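Local coordinates for ribosomal RNA processing protein 6 (PDB 4NLC), which probably degrades and trims RNA from the 3' end as the exonuclease Rrp6 of the nuclear exosome, represented here by its catalytic domain and HRDC domain, at residues A82-A85 with V86-E90; I114-T118 with Q119-V123. The protein carries 1 engineered substitution. One frame throughout, in Å; residues are numbered along the deposited sequence.

Overall arrangement
Both contacts belong to the 3'-5' exonuclease domain, which carries the RNase H-like fold, and their centres lie about 10 Å apart. Interaction 1 is one turn of helix 77-87 and the residues that follow; interaction 2 is the hairpin of strands 108-115 and 120-123 in the mixed sheet over which that helix lies. They meet through methyl groups and a ring of the facing side chains. Leu83 CD1 stands 3.4 Å from Phe121 CG, and Leu83 CD2 is 3.5 Å from Val123 CG2. One turn further on, Leu87 CD2 reaches Ile114 CG2 at 3.6 Å and Thr116 CG2 at 3.7 Å, carrying the packing from the paired strands to the hairpin loop.

Interaction 1 (A82-A85 with V86-E90); sequences ALVA and VLLNE
Ala82 and Val86 open the last turns of helix 77-87, an alpha-helix of the RNase H-like exonuclease domain, with the expected i to i+4 bond: Val86 N donates to Ala82 O over 3.2 Å. One methyl of Val86, CG2, sits beside its own backbone N and therefore leans back over the same carbonyl, 3.6 Å from Ala82 O.

At Leu83 the helix bond is shorter and straighter, with Leu87 N 3.0 Å from Leu83 O and 171° at the hydrogen. The two leucine side chains pack one turn apart at an oblique angle. Leu83 CG stands opposite its backbone N (chi1 160°), which swings the branch toward the following turn and brings CD1 to 3.7 Å from Leu87 CG. Leu87 CG also rests against the carbonyl one turn back, 3.3 Å from Leu83 O. Leu87 is covered further by Met135 and Val138.

Val84 O accepts from Leu88 N at 3.1 Å, but the bond is bent to 137° and the donor is tilted from the carbonyl plane. Leu88 CG closes over that oxygen at 3.2 Å from Val84 O. By comparison, the tips of the two side chains, Val84 CG1 and Leu88 CD1, meet only loosely. Met135 and Val138 also touch Val84, placing this side of the helix against helix 136-140 and the loop residue just before it.

After Ala85 the chain runs into a type I turn from Leu87 to Glu90, in which Glu90 N donates to Leu87 O. Asn89 N bonds to Val86 O, while the Asn89 amide group bends back until ND2 is 4.0 Å from Ala85 O.

Interaction 2 (I114-T118 with Q119-V123); sequences ISTRT and QDFIV
Three partners grip Thr116 OG1: two adjacent loop amides from neighbouring directions and a water from another. It accepts from Thr118 N, two residues on, at 3.3 Å, which defines an ST turn; it receives a weak, bent bond from Gln119 N, and it is hydrogen-bonded to a water 2.7 Å away. Its chi1 of 75° sets OG1 between the backbone N and the carbonyl carbon, facing the loop amides. The same water bonds Thr118 OG1 and donates to Gln119 OE1, tying three side chains together. On the main chain, Thr116 N points almost straight at Gln119 O, 2.8 Å away.

This loop closes a beta hairpin between strands 108-115 and 120-123, inside the mixed sheet of the exonuclease fold. Ile114 and Phe121 form the hydrogen-bonded antiparallel pair: Ile114 N donates to Phe121 O with 174° at the hydrogen, and Phe121 N returns to Ile114 O at 2.7 Å. The Phe121 ring turns its edge to that carbonyl oxygen. Further along, Ile114 CD1 crosses to Val123 CG2 at 3.9 Å.

On the other face, Ser115 and Asp120 are a non-hydrogen-bonded pair joined by their side chains: Ser115 OG donates to Asp120 OD1 at 2.6 Å, arriving from above the carboxylate plane, and is also hydrogen-bonded to Thr223 OG1. A second water bridges OD1 to Thr116 O, and Asp120 OD2 accepts from Gln220 NE2 and bonds His224 ND1.

Interaction 1 (A82-A85 with V86-E90)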
ATOM      1  N   ALA A  82       1.118   3.263 -24.132  1.00 25.32           N
ATOM      2  CA  ALA A  82       1.748   4.478 -24.647  1.00 25.83           C
ATOM      3  C   ALA A  82       2.629   5.092 -23.538  1.00 29.41           C
ATOM      4  O   ALA A  82       3.756   5.520 -23.808  1.00 28.17           O
ATOM      5  CB  ALA A  82       0.693   5.492 -25.109  1.00 26.59           C
ATOM      6  N   LEU A  83       2.128   5.092 -22.293  1.00 26.76           N
ATOM      7  CA  LEU A  83       2.866   5.620 -21.138  1.00 27.40           C
ATOM      8  C   LEU A  83       4.156   4.780 -20.862  1.00 30.27           C
ATOM      9  O   LEU A  83       5.222   5.347 -20.679  1.00 30.77           O
ATOM     10  CB  LEU A  83       1.957   5.685 -19.895  1.00 27.56           C
ATOM     11  CG  LEU A  83       2.675   5.765 -18.531  1.00 33.05           C
ATOM     12  CD1 LEU A  83       3.470   7.081 -18.376  1.00 33.11           C
ATOM     13  CD2 LEU A  83       1.716   5.583 -17.408  1.00 36.41           C
ATOM     14  N   VAL A  84       4.050   3.453 -20.896  1.00 25.47           N
ATOM     15  CA  VAL A  84       5.163   2.527 -20.687  1.00 24.78           C
ATOM     16  C   VAL A  84       6.311   2.825 -21.702  1.00 29.69           C
ATOM     17  O   VAL A  84       7.472   2.813 -21.305  1.00 30.56           O
ATOM     18  CB  VAL A  84       4.672   1.042 -20.665  1.00 26.96           C
ATOM     19  CG1 VAL A  84       5.819   0.036 -20.833  1.00 26.56           C
ATOM     20  CG2 VAL A  84       3.896   0.760 -19.380  1.00 25.97           C
ATOM     21  N   ALA A  85       5.986   3.159 -22.957  1.00 26.61           N
ATOM     22  CA  ALA A  85       7.021   3.462 -23.969  1.00 26.99           C
ATOM     23  C   ALA A  85       7.680   4.808 -23.714  1.00 31.33           C
ATOM     24  O   ALA A  85       8.869   4.947 -23.973  1.00 31.67           O
ATOM     25  CB  ALA A  85       6.458   3.382 -25.386  1.00 27.22           C
ATOM     26  N   VAL A  86       6.925   5.789 -23.189  1.00 28.31           N
ATOM     27  CA  VAL A  86       7.469   7.103 -22.822  1.00 28.76           C
ATOM     28  C   VAL A  86       8.498   6.869 -21.670  1.00 31.83           C
ATOM     29  O   VAL A  86       9.636   7.318 -21.761  1.00 32.46           O
ATOM     30  CB  VAL A  86       6.348   8.105 -22.389  1.00 31.83           C
ATOM     31  CG1 VAL A  86       6.909   9.263 -21.568  1.00 31.09           C
ATOM     32  CG2 VAL A  86       5.572   8.626 -23.596  1.00 32.11           C
ATOM     33  N   LEU A  87       8.089   6.128 -20.628  1.00 26.44           N
ATOM     34  CA  LEU A  87       8.929   5.830 -19.482  1.00 25.11           C
ATOM     35  C   LEU A  87      10.232   5.109 -19.842  1.00 29.34           C
ATOM     36  O   LEU A  87      11.247   5.323 -19.166  1.00 27.96           O
ATOM     37  CB  LEU A  87       8.147   5.060 -18.429  1.00 24.28           C
ATOM     38  CG  LEU A  87       6.884   5.702 -17.826  1.00 26.13           C
ATOM     39  CD1 LEU A  87       6.347   4.833 -16.731  1.00 24.05           C
ATOM     40  CD2 LEU A  87       7.128   7.139 -17.308  1.00 27.25           C
ATOM     41  N   LEU A  88      10.211   4.287 -20.926  1.00 26.59           N
ATOM     42  CA  LEU A  88      11.375   3.544 -21.415  1.00 26.09           C
ATOM     43  C   LEU A  88      12.477   4.447 -21.990  1.00 33.98           C
ATOM     44  O   LEU A  88      13.586   3.970 -22.162  1.00 34.79           O
ATOM     45  CB  LEU A  88      11.006   2.429 -22.412  1.00 25.49           C
ATOM     46  CG  LEU A  88      10.214   1.204 -21.875  1.00 30.41           C
ATOM     47  CD1 LEU A  88       9.647   0.358 -23.043  1.00 30.22           C
ATOM     48  CD2 LEU A  88      11.033   0.331 -20.917  1.00 30.74           C
ATOM     49  N   ASN A  89      12.191   5.733 -22.280  1.00 33.34           N
ATOM     50  CA  ASN A  89      13.186   6.689 -22.783  1.00 34.84           C
ATOM     51  C   ASN A  89      13.787   7.576 -21.661  1.00 39.32           C
ATOM     52  O   ASN A  89      14.560   8.498 -21.951  1.00 39.63           O
ATOM     53  CB  ASN A  89      12.596   7.558 -23.896  1.00 42.03           C
ATOM     54  CG  ASN A  89      12.553   6.890 -25.241  1.00 76.46           C
ATOM     55  OD1 ASN A  89      13.477   6.178 -25.651  1.00 68.01           O
ATOM     56  ND2 ASN A  89      11.482   7.134 -25.975  1.00 76.45           N
ATOM     57  N   GLU A  90      13.426   7.298 -20.385  1.00 34.15           N
ATOM     58  CA  GLU A  90      13.912   8.040 -19.210  1.00 33.33           C
ATOM     59  C   GLU A  90      14.983   7.250 -18.454  1.00 35.26           C
ATOM     60  O   GLU A  90      15.019   6.025 -18.530  1.00 33.82           O
ATOM     61  CB  GLU A  90      12.741   8.370 -18.265  1.00 33.84           C
ATOM     62  CG  GLU A  90      11.553   9.059 -18.933  1.00 39.14           C
ATOM     63  CD  GLU A  90      11.799  10.443 -19.517  1.00 52.29           C
ATOM     64  OE1 GLU A  90      11.095  10.802 -20.486  1.00 57.03           O
ATOM     65  OE2 GLU A  90      12.680  11.172 -19.009  1.00 38.14           O
TER

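Interaction 2 (I114-T118 with Q119-V123)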
ATOM      1  N   ILE A 114       3.122   9.040 -11.608  1.00 25.13           N
ATOM      2  CA  ILE A 114       4.456   8.975 -12.198  1.00 25.66           C
ATOM      3  C   ILE A 114       4.843  10.338 -12.716  1.00 30.15           C
ATOM      4  O   ILE A 114       4.101  10.915 -13.506  1.00 31.36           O
ATOM      5  CB  ILE A 114       4.590   7.897 -13.334  1.00 28.53           C
ATOM      6  CG1 ILE A 114       4.307   6.457 -12.830  1.00 29.25           C
ATOM      7  CG2 ILE A 114       5.993   7.944 -13.968  1.00 27.52           C
ATOM      8  CD1 ILE A 114       3.388   5.676 -13.729  1.00 40.97           C
ATOM      9  N   SER A 115       6.041  10.803 -12.367  1.00 25.67           N
ATOM     10  CA  SER A 115       6.558  12.024 -12.961  1.00 26.04           C
ATOM     11  C   SER A 115       7.863  11.728 -13.668  1.00 29.30           C
ATOM     12  O   SER A 115       8.692  10.962 -13.163  1.00 26.91           O
ATOM     13  CB  SER A 115       6.793  13.118 -11.922  1.00 28.17           C
ATOM     14  OG  SER A 115       5.602  13.673 -11.387  1.00 33.95           O
ATOM     15  N   THR A 116       8.061  12.387 -14.809  1.00 27.16           N
ATOM     16  CA  THR A 116       9.313  12.378 -15.564  1.00 28.50           C
ATOM     17  C   THR A 116       9.811  13.810 -15.480  1.00 32.83           C
ATOM     18  O   THR A 116       9.090  14.678 -14.986  1.00 32.23           O
ATOM     19  CB  THR A 116       9.151  11.889 -17.046  1.00 32.01           C
ATOM     20  OG1 THR A 116       8.548  12.892 -17.858  1.00 34.38           O
ATOM     21  CG2 THR A 116       8.397  10.576 -17.173  1.00 26.52           C
ATOM     22  N   ARG A 117      11.015  14.078 -15.996  1.00 30.60           N
ATOM     23  CA  ARG A 117      11.572  15.433 -16.039  1.00 30.46           C
ATOM     24  C   ARG A 117      10.700  16.395 -16.860  1.00 32.43           C
ATOM     25  O   ARG A 117      10.817  17.596 -16.683  1.00 32.55           O
ATOM     26  CB  ARG A 117      12.999  15.412 -16.648  1.00 29.45           C
ATOM     27  CG  ARG A 117      14.010  14.559 -15.878  1.00 29.38           C
ATOM     28  CD  ARG A 117      14.169  14.996 -14.424  1.00 30.90           C
ATOM     29  NE  ARG A 117      15.253  14.241 -13.825  1.00 32.79           N
ATOM     30  CZ  ARG A 117      15.918  14.583 -12.733  1.00 41.14           C
ATOM     31  NH1 ARG A 117      15.571  15.665 -12.047  1.00 36.49           N
ATOM     32  NH2 ARG A 117      16.930  13.844 -12.314  1.00 29.88           N
ATOM     33  N   THR A 118       9.860  15.880 -17.774  1.00 28.03           N
ATOM     34  CA  THR A 118       9.097  16.741 -18.699  1.00 28.74           C
ATOM     35  C   THR A 118       7.580  16.733 -18.504  1.00 31.93           C
ATOM     36  O   THR A 118       6.888  17.568 -19.093  1.00 31.09           O
ATOM     37  CB  THR A 118       9.451  16.384 -20.165  1.00 34.27           C
ATOM     38  OG1 THR A 118       9.435  14.952 -20.351  1.00 26.86           O
ATOM     39  CG2 THR A 118      10.781  16.964 -20.588  1.00 32.23           C
ATOM     40  N   GLN A 119       7.057  15.786 -17.707  1.00 28.45           N
ATOM     41  CA  GLN A 119       5.620  15.677 -17.519  1.00 28.71           C
ATOM     42  C   GLN A 119       5.219  14.747 -16.382  1.00 31.12           C
ATOM     43  O   GLN A 119       6.040  13.969 -15.881  1.00 28.52           O
ATOM     44  CB  GLN A 119       4.946  15.236 -18.837  1.00 30.85           C
ATOM     45  CG  GLN A 119       5.410  13.882 -19.325  1.00 29.69           C
ATOM     46  CD  GLN A 119       4.849  13.550 -20.677  1.00 40.83           C
ATOM     47  OE1 GLN A 119       5.569  13.085 -21.562  1.00 40.55           O
ATOM     48  NE2 GLN A 119       3.545  13.703 -20.846  1.00 29.02           N
ATOM     49  N   ASP A 120       3.925  14.819 -16.018  1.00 27.24           N
ATOM     50  CA  ASP A 120       3.317  14.029 -14.967  1.00 26.22           C
ATOM     51  C   ASP A 120       2.241  13.109 -15.536  1.00 30.47           C
ATOM     52  O   ASP A 120       1.620  13.438 -16.541  1.00 30.33           O
ATOM     53  CB  ASP A 120       2.697  14.978 -13.910  1.00 27.68           C
ATOM     54  CG  ASP A 120       3.680  15.907 -13.217  1.00 32.62           C
ATOM     55  OD1 ASP A 120       4.863  15.525 -13.068  1.00 29.60           O
ATOM     56  OD2 ASP A 120       3.266  17.001 -12.806  1.00 42.17           O
ATOM     57  N   PHE A 121       1.998  11.974 -14.862  1.00 27.05           N
ATOM     58  CA  PHE A 121       0.987  10.994 -15.222  1.00 25.98           C
ATOM     59  C   PHE A 121       0.269  10.524 -13.976  1.00 27.89           C
ATOM     60  O   PHE A 121       0.856  10.492 -12.892  1.00 26.85           O
ATOM     61  CB  PHE A 121       1.614   9.787 -15.925  1.00 27.51           C
ATOM     62  CG  PHE A 121       2.307  10.117 -17.227  1.00 29.37           C
ATOM     63  CD1 PHE A 121       1.587  10.184 -18.421  1.00 31.18           C
ATOM     64  CD2 PHE A 121       3.680  10.366 -17.262  1.00 31.00           C
ATOM     65  CE1 PHE A 121       2.228  10.479 -19.629  1.00 32.29           C
ATOM     66  CE2 PHE A 121       4.324  10.650 -18.472  1.00 34.32           C
ATOM     67  CZ  PHE A 121       3.592  10.683 -19.651  1.00 32.97           C
ATOM     68  N   ILE A 122      -1.011  10.219 -14.125  1.00 25.09           N
ATOM     69  CA  ILE A 122      -1.852   9.640 -13.071  1.00 25.89           C
ATOM     70  C   ILE A 122      -2.481   8.429 -13.694  1.00 29.04           C
ATOM     71  O   ILE A 122      -3.141   8.560 -14.721  1.00 27.11           O
ATOM     72  CB  ILE A 122      -2.883  10.603 -12.421  1.00 29.37           C
ATOM     73  CG1 ILE A 122      -2.172  11.663 -11.565  1.00 29.66           C
ATOM     74  CG2 ILE A 122      -3.908   9.826 -11.572  1.00 28.53           C
ATOM     75  CD1 ILE A 122      -3.054  12.875 -11.193  1.00 41.02           C
ATOM     76  N   VAL A 123      -2.187   7.244 -13.126  1.00 25.15           N
ATOM     77  CA  VAL A 123      -2.676   5.974 -13.614  1.00 25.56           C
ATOM     78  C   VAL A 123      -3.842   5.442 -12.785  1.00 28.70           C
ATOM     79  O   VAL A 123      -3.716   5.224 -11.594  1.00 27.62           O
ATOM     80  CB  VAL A 123      -1.545   4.911 -13.798  1.00 29.39           C
ATOM     81  CG1 VAL A 123      -2.092   3.619 -14.417  1.00 27.91           C
ATOM     82  CG2 VAL A 123      -0.439   5.478 -14.677  1.00 29.57           C
TER
HETATM   83  O   HOH W   1       7.080  16.643 -14.273  1.00 28.96           O
HETATM   84  O   HOH W   2       8.277  12.397 -20.497  1.00 30.46           O